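Local coordinates for protein nicotinamide-nucleotide adenylyltransferase NadR family / Ribosylnicotinamide kinase (PDB 6GYE) that probably phosphorylates nicotinamide riboside, which it binds in its kinase domain, and is named for a second activity, adenylylation of nicotinamide mononucleotide, at residues G17-F20 and G21-P25; V267-K270 and L271-K275. All blocks are in the same frame, centred on the assembly; numbering follows the deposited sequence.

Contact 1 (G17-F20 and G21-P25); sequences GIYF and GTFAP. With SO4 (sulfate ion), chain E.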
loop_
_atom_site.group_PDB
_atom_site.type_symbol
_atom_site.label_atom_id
_atom_site.label_comp_id
_atom_site.label_asym_id
_atom_site.label_seq_id
_atom_site.Cartn_x
_atom_site.Cartn_y
_atom_site.Cartn_z
ATOM N N GLY A 17 23.764 18.583 4.513
ATOM C CA GLY A 17 22.671 19.050 3.672
ATOM C C GLY A 17 21.331 18.692 4.291
ATOM O O GLY A 17 21.165 17.602 4.843
ATOM N N ILE A 18 20.379 19.609 4.189
ATOM C CA ILE A 18 19.037 19.427 4.726
ATOM C C ILE A 18 18.089 19.396 3.540
ATOM O O ILE A 18 17.996 20.374 2.779
ATOM C CB ILE A 18 18.642 20.534 5.724
ATOM C CG1 ILE A 18 19.296 20.385 7.106
ATOM C CG2 ILE A 18 17.160 20.465 6.010
ATOM C CD1 ILE A 18 20.733 20.031 7.176
ATOM N N TYR A 19 17.382 18.281 3.379
ATOM C CA TYR A 19 16.495 18.077 2.239
ATOM C C TYR A 19 15.088 17.858 2.768
ATOM O O TYR A 19 14.881 17.006 3.636
ATOM C CB TYR A 19 16.951 16.888 1.380
ATOM C CG TYR A 19 16.160 16.689 0.110
ATOM C CD1 TYR A 19 14.973 15.969 0.106
ATOM C CD2 TYR A 19 16.609 17.212 -1.089
ATOM C CE1 TYR A 19 14.253 15.800 -1.061
ATOM C CE2 TYR A 19 15.905 17.047 -2.240
ATOM C CZ TYR A 19 14.724 16.350 -2.234
ATOM O OH TYR A 19 14.028 16.194 -3.426
ATOM N N PHE A 20 14.141 18.650 2.265
ATOM C CA PHE A 20 12.761 18.674 2.730
ATOM C C PHE A 20 11.836 17.946 1.775
ATOM O O PHE A 20 12.073 17.904 0.565
ATOM C CB PHE A 20 12.234 20.102 2.845
ATOM C CG PHE A 20 12.885 20.922 3.894
ATOM C CD1 PHE A 20 12.397 20.916 5.183
ATOM C CD2 PHE A 20 13.943 21.750 3.584
ATOM C CE1 PHE A 20 12.970 21.713 6.155
ATOM C CE2 PHE A 20 14.529 22.553 4.558
ATOM C CZ PHE A 20 14.039 22.536 5.836
ATOM N N GLY A 21 10.746 17.424 2.324
ATOM C CA GLY A 21 9.657 16.934 1.494
ATOM C C GLY A 21 8.501 16.496 2.365
ATOM O O GLY A 21 8.650 16.312 3.576
ATOM N N THR A 22 7.337 16.339 1.722
ATOM C CA THR A 22 6.220 15.629 2.352
ATOM C C THR A 22 6.263 14.119 2.065
ATOM O O THR A 22 5.872 13.313 2.918
ATOM C CB THR A 22 4.875 16.216 1.915
ATOM O OG1 THR A 22 4.853 16.355 0.499
ATOM C CG2 THR A 22 4.652 17.587 2.530
ATOM N N PHE A 23 6.709 13.721 0.871
ATOM C CA PHE A 23 6.968 12.317 0.517
ATOM C C PHE A 23 5.712 11.446 0.579
ATOM O O PHE A 23 5.663 10.423 1.272
ATOM C CB PHE A 23 8.057 11.729 1.415
ATOM C CG PHE A 23 9.336 12.487 1.388
ATOM C CD1 PHE A 23 10.141 12.459 0.269
ATOM C CD2 PHE A 23 9.738 13.233 2.489
ATOM C CE1 PHE A 23 11.336 13.159 0.240
ATOM C CE2 PHE A 23 10.936 13.911 2.480
ATOM C CZ PHE A 23 11.740 13.876 1.351
ATOM N N ALA A 24 4.703 11.856 -0.183
ATOM C CA ALA A 24 3.411 11.175 -0.265
ATOM C C ALA A 24 3.059 10.922 -1.729
ATOM O O ALA A 24 2.081 11.476 -2.246
ATOM C CB ALA A 24 2.323 12.002 0.420
ATOM N N PRO A 25 3.813 10.053 -2.423
ATOM C CA PRO A 25 4.907 9.200 -1.957
ATOM C C PRO A 25 6.302 9.693 -2.286
ATOM O O PRO A 25 6.462 10.600 -3.089
ATOM C CB PRO A 25 4.644 7.912 -2.722
ATOM C CG PRO A 25 4.213 8.442 -4.087
ATOM C CD PRO A 25 3.457 9.726 -3.816
HETATM S S SO4 E . 6.775 16.609 -2.015
HETATM O O1 SO4 E . 8.013 16.625 -2.786
HETATM O O2 SO4 E . 6.185 15.266 -1.995
HETATM O O3 SO4 E . 7.144 17.056 -0.676
HETATM O O4 SO4 E . 5.772 17.504 -2.589
#
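Y19 and F23 meet through their rims where strand 15-21 runs out into a loop. Apolar contact comes first: CZ of F23 reaches CE1 of Y19 at 4.0 Å, lying at the edge of the tyrosine ring and near its plane, while the two side chains run at a slant to each other. Y19 has CG anti to its own N (chi1 -175°), which swings the ring off the strand, with its CE1 edge towards F23. CZ of F23 also comes within 4.1 Å of the carbonyl carbon of F20. Between the two rings' residues, G21 is extended and, having no side chain, lets CZ of F23 lie close to the strand end. Polar contacts gather on the loop. The amide N of T22 gives a nearly straight hydrogen bond (171°) to O3 of the sulfate; its length of 2.5 Å is short and probably imprecise. OG1 of T22, set between its backbone N and carbonyl carbon, donates to the same oxygen at 2.7 Å. The amide N of F23 reaches O2 of the sulfate at 3.3 Å in a more bent bond (145°). H30 and R150 also bond the ion, and R150 bonds F20 O as well. The far end of Y19 is held by Q33, and the F23 ring meets H30. Backbone amides, a hydroxyl, an imidazole and a guanidinium thus form an anion site after a parallel strand, consistent with the GxFxPxHxGH signature loop of nucleotidyltransferases, to whose last histidine H30 corresponds; the sulfate, probably from the crystallisation liquor, may mimic a substrate phosphate.

Contact 2 (V267-K270 and L271-K275); sequences VYAK and LYLPK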
loop_
_atom_site.group_PDB
_atom_site.type_symbol
_atom_site.label_atom_id
_atom_site.label_comp_id
_atom_site.label_asym_id
_atom_site.label_seq_id
_atom_site.Cartn_x
_atom_site.Cartn_y
_atom_site.Cartn_z
ATOM N N VAL A 267 -17.614 -17.565 4.790
ATOM C CA VAL A 267 -18.821 -18.210 4.304
ATOM C C VAL A 267 -18.797 -19.695 4.643
ATOM O O VAL A 267 -19.772 -20.239 5.177
ATOM C CB VAL A 267 -18.991 -17.968 2.796
ATOM C CG1 VAL A 267 -20.133 -18.810 2.267
ATOM C CG2 VAL A 267 -19.229 -16.472 2.510
ATOM N N TYR A 268 -17.674 -20.374 4.364
ATOM C CA TYR A 268 -17.585 -21.790 4.712
ATOM C C TYR A 268 -17.755 -22.002 6.209
ATOM O O TYR A 268 -18.508 -22.891 6.633
ATOM C CB TYR A 268 -16.265 -22.388 4.236
ATOM C CG TYR A 268 -16.206 -22.604 2.747
ATOM C CD1 TYR A 268 -17.150 -23.404 2.105
ATOM C CD2 TYR A 268 -15.212 -22.006 1.974
ATOM C CE1 TYR A 268 -17.111 -23.596 0.730
ATOM C CE2 TYR A 268 -15.151 -22.209 0.595
ATOM C CZ TYR A 268 -16.105 -22.997 -0.020
ATOM O OH TYR A 268 -16.053 -23.194 -1.384
ATOM N N ALA A 269 -17.084 -21.180 7.024
ATOM C CA ALA A 269 -17.203 -21.323 8.471
ATOM C C ALA A 269 -18.650 -21.176 8.922
ATOM O O ALA A 269 -19.137 -21.978 9.733
ATOM C CB ALA A 269 -16.318 -20.299 9.186
ATOM N N LYS A 270 -19.362 -20.180 8.384
ATOM C CA LYS A 270 -20.754 -19.966 8.777
ATOM C C LYS A 270 -21.611 -21.168 8.412
ATOM O O LYS A 270 -22.493 -21.564 9.182
ATOM C CB LYS A 270 -21.299 -18.686 8.131
ATOM C CG LYS A 270 -22.701 -18.292 8.580
ATOM C CD LYS A 270 -22.743 -17.958 10.077
ATOM C CE LYS A 270 -24.025 -17.229 10.476
ATOM N NZ LYS A 270 -23.878 -15.731 10.373
ATOM N N LEU A 271 -21.343 -21.781 7.259
ATOM C CA LEU A 271 -22.166 -22.891 6.791
ATOM C C LEU A 271 -21.864 -24.193 7.506
ATOM O O LEU A 271 -22.767 -25.014 7.677
ATOM C CB LEU A 271 -21.984 -23.102 5.292
ATOM C CG LEU A 271 -22.611 -22.022 4.414
ATOM C CD1 LEU A 271 -22.465 -22.378 2.955
ATOM C CD2 LEU A 271 -24.059 -21.910 4.789
ATOM N N TYR A 272 -20.617 -24.428 7.904
ATOM C CA TYR A 272 -20.234 -25.755 8.361
ATOM C C TYR A 272 -19.755 -25.833 9.805
ATOM O O TYR A 272 -19.731 -26.934 10.359
ATOM C CB TYR A 272 -19.144 -26.335 7.445
ATOM C CG TYR A 272 -19.601 -26.455 6.006
ATOM C CD1 TYR A 272 -20.549 -27.400 5.635
ATOM C CD2 TYR A 272 -19.088 -25.629 5.019
ATOM C CE1 TYR A 272 -20.976 -27.520 4.325
ATOM C CE2 TYR A 272 -19.512 -25.740 3.702
ATOM C CZ TYR A 272 -20.455 -26.686 3.364
ATOM O OH TYR A 272 -20.880 -26.805 2.061
ATOM N N LEU A 273 -19.400 -24.739 10.428
ATOM C CA LEU A 273 -18.980 -24.902 11.811
ATOM C C LEU A 273 -20.171 -24.807 12.746
ATOM O O LEU A 273 -21.176 -24.160 12.433
ATOM C CB LEU A 273 -17.958 -23.830 12.186
ATOM C CG LEU A 273 -16.510 -23.964 11.718
ATOM C CD1 LEU A 273 -15.722 -22.739 12.152
ATOM C CD2 LEU A 273 -15.872 -25.236 12.285
ATOM N N PRO A 274 -20.084 -25.421 13.923
ATOM C CA PRO A 274 -21.082 -25.140 14.962
ATOM C C PRO A 274 -21.068 -23.663 15.326
ATOM O O PRO A 274 -20.053 -22.979 15.199
ATOM C CB PRO A 274 -20.635 -26.017 16.141
ATOM C CG PRO A 274 -19.807 -27.090 15.540
ATOM C CD PRO A 274 -19.115 -26.439 14.354
ATOM N N LYS A 275 -22.227 -23.168 15.764
ATOM C CA LYS A 275 -22.374 -21.746 16.064
ATOM C C LYS A 275 -21.298 -21.268 17.029
ATOM O O LYS A 275 -20.698 -20.207 16.833
ATOM C CB LYS A 275 -23.767 -21.473 16.641
ATOM C CG LYS A 275 -24.903 -22.233 15.946
ATOM C CD LYS A 275 -25.222 -23.579 16.629
ATOM C CE LYS A 275 -24.932 -24.784 15.723
ATOM N NZ LYS A 275 -25.134 -26.071 16.453
#
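Y272 packs back against Y268, one turn earlier in the last part of helix 262-272. Its CB lies 3.6 Å from the carbonyl O of Y268, with CG still close by. With CG anti to the carbonyl carbon (chi1 -60°), the ring leans back along the helix: CD2 comes to 3.2 Å from Y268 O, and CE2 rests 3.7 Å from CD1 of Y268. CZ and OH lead on past Y268; the side chain also touches E315 and S319. The two tyrosines lie side by side and point the same way, while CB of L271 sits over one face of the Y272 ring, towards its border. Y272 N donates to Y268 O at 2.9 Å. L273 N closes the following turn, bonded to A269 O at 2.9 Å; L273 is the first residue to leave helical geometry, and its CD1 meets CB of A269 at 3.9 Å. P274 then takes the N-cap position of helix 275-290. Around this turn, W316 stacks on Y268 and also meets Y272, Y232 of helix 229-247 touches both tyrosines and L273, helix 320-333 packs on V267 and K270, and helix 275-290 lies against A269, K270 and L273.

Contact 1 comes first along the chain and closes well before contact 2 opens. Their centres are 50 Å apart, their nearest atoms about 35 Å, and they lie on opposite sides of the chain's centre. They share no sheet: 17-25 leaves the middle strand of the five-stranded parallel sheet, whereas 267-275 ends a helix in the part of the chain assigned to the P-loop NTPase clan, which has its own four-stranded parallel sheet and contains most of the nicotinamide riboside pocket. One contact thus marks an anion site in the N-terminal, probably adenylyltransferase, part, the other a helix junction in the probable kinase part, as fits a protein named for two activities.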